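Side-chain contacts in aminotransferase AspB (PDB 3EZS), which probably acts as a pyridoxal 5'-phosphate-dependent aminotransferase of the class I and II family: residues A[174-179]-A[204-209]; A[178-183]-A[213-218]. All blocks are in the same frame, centred on the assembly; numbering follows the deposited sequence.

Contact 1: A[174-179]-A[204-209]; sequences EELISW and PPPSLL
Ser207 OG has two hydrogen-bond partners, just where the loop 204-207 runs up against Leu176. As N-cap of helix 208-214, the hydroxyl accepts Leu209 N at 3.2 Å, with an N-H...O angle of 160°, and it is also hydrogen-bonded to Glu194 OE1. The other carboxylate oxygen of Glu194 takes Leu208 N, while Ser207 N is hydrogen-bonded to Glu210 OE2, much like the return half of a capping box. With the serine side chain turned away from helix 173-186, it is the backbone that faces Leu176. The methyl CD1 of Leu176 comes up against two successive carbonyl oxygens, 3.7 Å from Pro206 O and 3.8 Å from Ser207 O. The same methyl reaches the Pro206 ring at its CG, 4.0 Å away. This is the place where two consecutive beta-alpha-beta crossovers of the large sheet lie side by side: helix 173-186 links strands 157-160 and 189-193, and the short helix 208-214 with its lead-in loop links 189-193 to 223-228. Leu208 carries the other half of the contact, its side chain crossing that of Leu176 obliquely. Its CG stands anti to the backbone N (chi1 177°), and the second torsion then turns CD1 across to helix 173-186, where Leu176 CB and Leu176 CD2 are each 3.9 Å from it. Leu176 CG lies beside its own backbone N (chi1 -65°), and the fork of the side chain divides the work: CD1 goes to the proline and the carbonyls, CD2 to the leucine. Leu176 also packs on Ala211 one turn further along helix 208-214, and behind Leu208 lie Val223 and Val225 of the sheet.

Contact 2: A[178-183]-A[213-218]; sequences SWVKLA and MLAGNE
Val180 holds CG1 anti to its backbone N (chi1 166°), and Asn217 places CG the same way (chi1 -174°), which swings the valine methyl and the amide into contact. Toward 213-218 the valine reaches with CG1, which sits 3.9 Å from Asn217 ND2 and 4.0 Å from Ala215 CB. The amide nitrogen makes its hydrogen bond to Lys221 O, further along the loop, a tie that helps fix how the buried amide is turned beside the methyl. Val180 also packs on Ala211 and Cys212 of helix 208-214, and Asn217 shares Cys212 with it. Beyond helix 208-214 the chain begins its return to strand 223-228, the next parallel strand of the sheet in this aminotransferase domain. Gly216, with positive phi and psi, turns the backbone between the two residues that Val180 meets. Lys181 comes from the solvent side. Its chain runs extended until a final bend at chi4 (-65°) and brings NZ to 4.0 Å from Ala215 O, a distance at which any attraction is loose; the methyl Ala215 CB is 4.3 Å from the same nitrogen. Ile177, one turn back on helix 173-186, also packs on Ala215.

In the fold
Contacts 1 and 2 are successive parts of one interface, their centres about 9 Å apart, and both pair helix 173-186 with helix 208-214. Contact 1 uses the start of the longer helix and the lead-in to the shorter one; contact 2 uses the middle of the longer helix and the exit from the shorter. They share Ser178 and Trp179, and side chains join them directly: Leu208 CD1 lies 3.6 Å from Val180 CG2, and Ile177 CD1 4.0 Å from Leu214 CB. Strand 189-193 lies between the two helices along the chain. The side chains of two successive crossovers meet beside the seven-stranded sheet, consistent with the large domain of a fold-type I pyridoxal phosphate enzyme.

Contact 1: A[174-179]-A[204-209]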
ATOM      1  N   GLU A 174     -10.259  25.130 -21.517  1.00 42.37           N
ATOM      2  CA  GLU A 174      -9.535  26.397 -21.564  1.00 43.26           C
ATOM      3  C   GLU A 174      -8.891  26.743 -20.224  1.00 42.52           C
ATOM      4  O   GLU A 174      -7.782  27.263 -20.178  1.00 43.95           O
ATOM      5  CB  GLU A 174     -10.456  27.547 -22.023  1.00 45.19           C
ATOM      6  CG  GLU A 174     -10.953  27.466 -23.476  1.00 47.85           C
ATOM      7  CD  GLU A 174     -12.081  26.437 -23.742  1.00 57.21           C
ATOM      8  OE1 GLU A 174     -12.674  25.851 -22.792  1.00 50.76           O
ATOM      9  OE2 GLU A 174     -12.381  26.220 -24.939  1.00 67.35           O
ATOM     10  N   GLU A 175      -9.601  26.465 -19.140  1.00 41.86           N
ATOM     11  CA  GLU A 175      -9.083  26.689 -17.788  1.00 41.44           C
ATOM     12  C   GLU A 175      -7.889  25.790 -17.531  1.00 41.07           C
ATOM     13  O   GLU A 175      -6.884  26.245 -16.993  1.00 43.02           O
ATOM     14  CB  GLU A 175     -10.180  26.462 -16.727  1.00 38.59           C
ATOM     15  CG  GLU A 175     -11.222  27.549 -16.780  1.00 42.23           C
ATOM     16  CD  GLU A 175     -12.360  27.397 -15.803  1.00 41.95           C
ATOM     17  OE1 GLU A 175     -13.083  26.375 -15.804  1.00 40.14           O
ATOM     18  OE2 GLU A 175     -12.587  28.371 -15.076  1.00 42.19           O
ATOM     19  N   LEU A 176      -8.003  24.521 -17.917  1.00 41.31           N
ATOM     20  CA  LEU A 176      -6.913  23.549 -17.735  1.00 40.84           C
ATOM     21  C   LEU A 176      -5.691  23.944 -18.557  1.00 39.39           C
ATOM     22  O   LEU A 176      -4.561  23.766 -18.114  1.00 40.60           O
ATOM     23  CB  LEU A 176      -7.369  22.118 -18.077  1.00 40.75           C
ATOM     24  CG  LEU A 176      -8.466  21.454 -17.190  1.00 41.71           C
ATOM     25  CD1 LEU A 176      -9.006  20.184 -17.820  1.00 39.91           C
ATOM     26  CD2 LEU A 176      -7.983  21.158 -15.789  1.00 38.77           C
ATOM     27  N   ILE A 177      -5.924  24.487 -19.744  1.00 39.30           N
ATOM     28  CA  ILE A 177      -4.835  24.940 -20.636  1.00 39.64           C
ATOM     29  C   ILE A 177      -4.013  26.039 -19.965  1.00 40.96           C
ATOM     30  O   ILE A 177      -2.777  25.999 -20.003  1.00 40.79           O
ATOM     31  CB  ILE A 177      -5.374  25.398 -22.012  1.00 37.13           C
ATOM     32  CG1 ILE A 177      -5.799  24.175 -22.836  1.00 39.60           C
ATOM     33  CG2 ILE A 177      -4.301  26.175 -22.795  1.00 38.61           C
ATOM     34  CD1 ILE A 177      -6.658  24.519 -24.118  1.00 36.96           C
ATOM     35  N   SER A 178      -4.702  26.992 -19.321  1.00 42.11           N
ATOM     36  CA  SER A 178      -4.031  28.072 -18.588  1.00 42.73           C
ATOM     37  C   SER A 178      -3.131  27.526 -17.494  1.00 40.82           C
ATOM     38  O   SER A 178      -2.009  27.995 -17.331  1.00 41.14           O
ATOM     39  CB  SER A 178      -5.036  29.032 -17.957  1.00 42.46           C
ATOM     40  OG  SER A 178      -5.790  29.700 -18.948  1.00 49.52           O
ATOM     41  N   TRP A 179      -3.625  26.536 -16.759  1.00 41.19           N
ATOM     42  CA  TRP A 179      -2.835  25.910 -15.700  1.00 39.82           C
ATOM     43  C   TRP A 179      -1.612  25.204 -16.263  1.00 39.74           C
ATOM     44  O   TRP A 179      -0.539  25.307 -15.689  1.00 40.50           O
ATOM     45  CB  TRP A 179      -3.658  24.929 -14.879  1.00 40.55           C
ATOM     46  CG  TRP A 179      -4.464  25.551 -13.789  1.00 39.97           C
ATOM     47  CD1 TRP A 179      -5.811  25.721 -13.766  1.00 37.97           C
ATOM     48  CD2 TRP A 179      -3.967  26.091 -12.553  1.00 36.04           C
ATOM     49  NE1 TRP A 179      -6.187  26.323 -12.602  1.00 39.91           N
ATOM     50  CE2 TRP A 179      -5.079  26.558 -11.829  1.00 40.46           C
ATOM     51  CE3 TRP A 179      -2.697  26.195 -11.977  1.00 36.49           C
ATOM     52  CZ2 TRP A 179      -4.964  27.140 -10.558  1.00 35.59           C
ATOM     53  CZ3 TRP A 179      -2.580  26.785 -10.710  1.00 38.00           C
ATOM     54  CH2 TRP A 179      -3.710  27.247 -10.022  1.00 38.37           C
ATOM     55  N   PRO A 204     -19.117  14.878 -20.997  1.00 43.86           N
ATOM     56  CA  PRO A 204     -18.052  14.383 -20.139  1.00 44.36           C
ATOM     57  C   PRO A 204     -17.019  15.462 -19.815  1.00 43.44           C
ATOM     58  O   PRO A 204     -16.717  16.272 -20.666  1.00 45.38           O
ATOM     59  CB  PRO A 204     -17.407  13.257 -20.963  1.00 45.23           C
ATOM     60  CG  PRO A 204     -18.315  13.025 -22.128  1.00 45.24           C
ATOM     61  CD  PRO A 204     -19.073  14.277 -22.343  1.00 43.67           C
ATOM     62  N   PRO A 205     -16.500  15.491 -18.583  1.00 42.62           N
ATOM     63  CA  PRO A 205     -15.488  16.501 -18.258  1.00 41.59           C
ATOM     64  C   PRO A 205     -14.133  16.224 -18.936  1.00 42.70           C
ATOM     65  O   PRO A 205     -13.780  15.076 -19.195  1.00 39.68           O
ATOM     66  CB  PRO A 205     -15.345  16.367 -16.747  1.00 41.10           C
ATOM     67  CG  PRO A 205     -15.653  14.923 -16.488  1.00 43.74           C
ATOM     68  CD  PRO A 205     -16.798  14.628 -17.421  1.00 43.76           C
ATOM     69  N   PRO A 206     -13.364  17.277 -19.227  1.00 42.77           N
ATOM     70  CA  PRO A 206     -12.091  17.022 -19.873  1.00 41.12           C
ATOM     71  C   PRO A 206     -10.969  16.622 -18.914  1.00 41.54           C
ATOM     72  O   PRO A 206     -10.960  17.035 -17.740  1.00 40.23           O
ATOM     73  CB  PRO A 206     -11.770  18.358 -20.515  1.00 43.39           C
ATOM     74  CG  PRO A 206     -12.452  19.379 -19.652  1.00 45.47           C
ATOM     75  CD  PRO A 206     -13.616  18.710 -19.007  1.00 42.74           C
ATOM     76  N   SER A 207     -10.048  15.789 -19.397  1.00 41.00           N
ATOM     77  CA  SER A 207      -8.846  15.464 -18.620  1.00 40.42           C
ATOM     78  C   SER A 207      -7.825  16.578 -18.813  1.00 40.37           C
ATOM     79  O   SER A 207      -7.783  17.218 -19.848  1.00 39.16           O
ATOM     80  CB  SER A 207      -8.208  14.166 -19.082  1.00 39.26           C
ATOM     81  OG  SER A 207      -6.972  13.945 -18.427  1.00 37.19           O
ATOM     82  N   LEU A 208      -6.999  16.790 -17.803  1.00 42.11           N
ATOM     83  CA  LEU A 208      -5.899  17.749 -17.872  1.00 41.56           C
ATOM     84  C   LEU A 208      -4.878  17.358 -18.970  1.00 41.35           C
ATOM     85  O   LEU A 208      -4.150  18.220 -19.488  1.00 42.58           O
ATOM     86  CB  LEU A 208      -5.229  17.851 -16.474  1.00 41.30           C
ATOM     87  CG  LEU A 208      -3.998  18.735 -16.247  1.00 43.96           C
ATOM     88  CD1 LEU A 208      -4.256  20.212 -16.639  1.00 36.60           C
ATOM     89  CD2 LEU A 208      -3.513  18.631 -14.784  1.00 37.60           C
ATOM     90  N   LEU A 209      -4.792  16.067 -19.312  1.00 41.52           N
ATOM     91  CA  LEU A 209      -3.878  15.641 -20.397  1.00 40.95           C
ATOM     92  C   LEU A 209      -4.396  16.078 -21.773  1.00 39.74           C
ATOM     93  O   LEU A 209      -3.601  16.236 -22.733  1.00 38.54           O
ATOM     94  CB  LEU A 209      -3.563  14.136 -20.359  1.00 40.28           C
ATOM     95  CG  LEU A 209      -2.907  13.556 -19.092  1.00 43.31           C
ATOM     96  CD1 LEU A 209      -2.324  12.158 -19.370  1.00 32.55           C
ATOM     97  CD2 LEU A 209      -1.811  14.467 -18.548  1.00 28.93           C
TER

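Contact 2: A[178-183]-A[213-218]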
ATOM      1  N   SER A 178      -4.702  26.992 -19.321  1.00 42.11           N
ATOM      2  CA  SER A 178      -4.031  28.072 -18.588  1.00 42.73           C
ATOM      3  C   SER A 178      -3.131  27.526 -17.494  1.00 40.82           C
ATOM      4  O   SER A 178      -2.009  27.995 -17.331  1.00 41.14           O
ATOM      5  CB  SER A 178      -5.036  29.032 -17.957  1.00 42.46           C
ATOM      6  OG  SER A 178      -5.790  29.700 -18.948  1.00 49.52           O
ATOM      7  N   TRP A 179      -3.625  26.536 -16.759  1.00 41.19           N
ATOM      8  CA  TRP A 179      -2.835  25.910 -15.700  1.00 39.82           C
ATOM      9  C   TRP A 179      -1.612  25.204 -16.263  1.00 39.74           C
ATOM     10  O   TRP A 179      -0.539  25.307 -15.689  1.00 40.50           O
ATOM     11  CB  TRP A 179      -3.658  24.929 -14.879  1.00 40.55           C
ATOM     12  CG  TRP A 179      -4.464  25.551 -13.789  1.00 39.97           C
ATOM     13  CD1 TRP A 179      -5.811  25.721 -13.766  1.00 37.97           C
ATOM     14  CD2 TRP A 179      -3.967  26.091 -12.553  1.00 36.04           C
ATOM     15  NE1 TRP A 179      -6.187  26.323 -12.602  1.00 39.91           N
ATOM     16  CE2 TRP A 179      -5.079  26.558 -11.829  1.00 40.46           C
ATOM     17  CE3 TRP A 179      -2.697  26.195 -11.977  1.00 36.49           C
ATOM     18  CZ2 TRP A 179      -4.964  27.140 -10.558  1.00 35.59           C
ATOM     19  CZ3 TRP A 179      -2.580  26.785 -10.710  1.00 38.00           C
ATOM     20  CH2 TRP A 179      -3.710  27.247 -10.022  1.00 38.37           C
ATOM     21  N   VAL A 180      -1.761  24.502 -17.381  1.00 38.90           N
ATOM     22  CA  VAL A 180      -0.622  23.820 -17.985  1.00 39.43           C
ATOM     23  C   VAL A 180       0.458  24.845 -18.345  1.00 39.15           C
ATOM     24  O   VAL A 180       1.636  24.655 -18.037  1.00 38.46           O
ATOM     25  CB  VAL A 180      -1.040  22.976 -19.223  1.00 38.71           C
ATOM     26  CG1 VAL A 180       0.183  22.548 -20.045  1.00 42.22           C
ATOM     27  CG2 VAL A 180      -1.866  21.769 -18.791  1.00 41.41           C
ATOM     28  N   LYS A 181       0.048  25.940 -18.976  1.00 39.82           N
ATOM     29  CA  LYS A 181       0.987  27.000 -19.349  1.00 41.04           C
ATOM     30  C   LYS A 181       1.686  27.631 -18.135  1.00 39.74           C
ATOM     31  O   LYS A 181       2.877  27.956 -18.195  1.00 38.17           O
ATOM     32  CB  LYS A 181       0.278  28.063 -20.188  1.00 41.55           C
ATOM     33  CG  LYS A 181      -0.143  27.554 -21.579  1.00 45.54           C
ATOM     34  CD  LYS A 181      -0.843  28.627 -22.401  1.00 46.28           C
ATOM     35  CE  LYS A 181      -1.260  28.125 -23.786  1.00 52.30           C
ATOM     36  NZ  LYS A 181      -0.091  27.785 -24.645  1.00 65.64           N
ATOM     37  N   LEU A 182       0.953  27.827 -17.043  1.00 39.12           N
ATOM     38  CA  LEU A 182       1.570  28.336 -15.813  1.00 39.02           C
ATOM     39  C   LEU A 182       2.597  27.334 -15.251  1.00 40.15           C
ATOM     40  O   LEU A 182       3.698  27.721 -14.871  1.00 40.62           O
ATOM     41  CB  LEU A 182       0.512  28.670 -14.773  1.00 39.14           C
ATOM     42  CG  LEU A 182      -0.346  29.887 -15.152  1.00 42.45           C
ATOM     43  CD1 LEU A 182      -1.541  30.008 -14.208  1.00 38.71           C
ATOM     44  CD2 LEU A 182       0.489  31.189 -15.191  1.00 40.20           C
ATOM     45  N   ALA A 183       2.243  26.050 -15.238  1.00 40.68           N
ATOM     46  CA  ALA A 183       3.138  24.993 -14.776  1.00 40.18           C
ATOM     47  C   ALA A 183       4.445  24.995 -15.578  1.00 40.02           C
ATOM     48  O   ALA A 183       5.527  24.827 -15.016  1.00 37.41           O
ATOM     49  CB  ALA A 183       2.454  23.634 -14.895  1.00 39.95           C
HETATM   50  N   MSE A 213      -2.300  18.355 -24.747  1.00 42.08           N
HETATM   51  CA  MSE A 213      -2.251  18.147 -26.185  1.00 42.66           C
HETATM   52  C   MSE A 213      -2.499  19.467 -26.925  1.00 43.31           C
HETATM   53  O   MSE A 213      -1.838  19.750 -27.925  1.00 44.24           O
HETATM   54  CB  MSE A 213      -3.301  17.137 -26.637  1.00 40.77           C
HETATM   55  CG  MSE A 213      -3.210  15.756 -26.024  1.00 43.96           C
HETATM   56 SE   MSE A 213      -1.550  14.843 -26.302  0.75 37.09          SE
HETATM   57  CE  MSE A 213      -1.598  14.697 -28.248  1.00 40.32           C
ATOM     58  N   LEU A 214      -3.436  20.266 -26.420  1.00 43.19           N
ATOM     59  CA  LEU A 214      -3.800  21.547 -27.043  1.00 45.20           C
ATOM     60  C   LEU A 214      -2.924  22.732 -26.639  1.00 45.18           C
ATOM     61  O   LEU A 214      -3.067  23.804 -27.219  1.00 48.26           O
ATOM     62  CB  LEU A 214      -5.268  21.898 -26.730  1.00 46.09           C
ATOM     63  CG  LEU A 214      -6.325  20.983 -27.351  1.00 49.71           C
ATOM     64  CD1 LEU A 214      -7.662  21.225 -26.701  1.00 45.57           C
ATOM     65  CD2 LEU A 214      -6.397  21.176 -28.873  1.00 43.17           C
ATOM     66  N   ALA A 215      -2.043  22.554 -25.656  1.00 44.17           N
ATOM     67  CA  ALA A 215      -1.153  23.623 -25.190  1.00 42.95           C
ATOM     68  C   ALA A 215       0.277  23.399 -25.649  1.00 44.70           C
ATOM     69  O   ALA A 215       1.186  24.012 -25.094  1.00 48.19           O
ATOM     70  CB  ALA A 215      -1.182  23.709 -23.663  1.00 42.85           C
ATOM     71  N   GLY A 216       0.485  22.528 -26.642  1.00 43.07           N
ATOM     72  CA  GLY A 216       1.827  22.208 -27.130  1.00 42.42           C
ATOM     73  C   GLY A 216       2.697  21.405 -26.156  1.00 43.50           C
ATOM     74  O   GLY A 216       3.924  21.498 -26.198  1.00 43.42           O
ATOM     75  N   ASN A 217       2.067  20.601 -25.299  1.00 42.14           N
ATOM     76  CA  ASN A 217       2.769  19.824 -24.279  1.00 42.00           C
ATOM     77  C   ASN A 217       2.364  18.348 -24.348  1.00 42.19           C
ATOM     78  O   ASN A 217       1.955  17.729 -23.364  1.00 42.71           O
ATOM     79  CB  ASN A 217       2.484  20.417 -22.887  1.00 41.16           C
ATOM     80  CG  ASN A 217       3.282  19.749 -21.801  1.00 42.52           C
ATOM     81  OD1 ASN A 217       4.424  19.339 -22.016  1.00 40.82           O
ATOM     82  ND2 ASN A 217       2.685  19.626 -20.622  1.00 40.15           N
ATOM     83  N   GLU A 218       2.555  17.795 -25.536  1.00 42.51           N
ATOM     84  CA  GLU A 218       2.202  16.431 -25.889  1.00 43.33           C
ATOM     85  C   GLU A 218       3.007  15.360 -25.131  1.00 42.06           C
ATOM     86  O   GLU A 218       2.599  14.199 -25.075  1.00 45.27           O
ATOM     87  CB  GLU A 218       2.350  16.304 -27.410  1.00 44.24           C
ATOM     88  CG  GLU A 218       1.860  15.008 -28.014  1.00 56.73           C
TER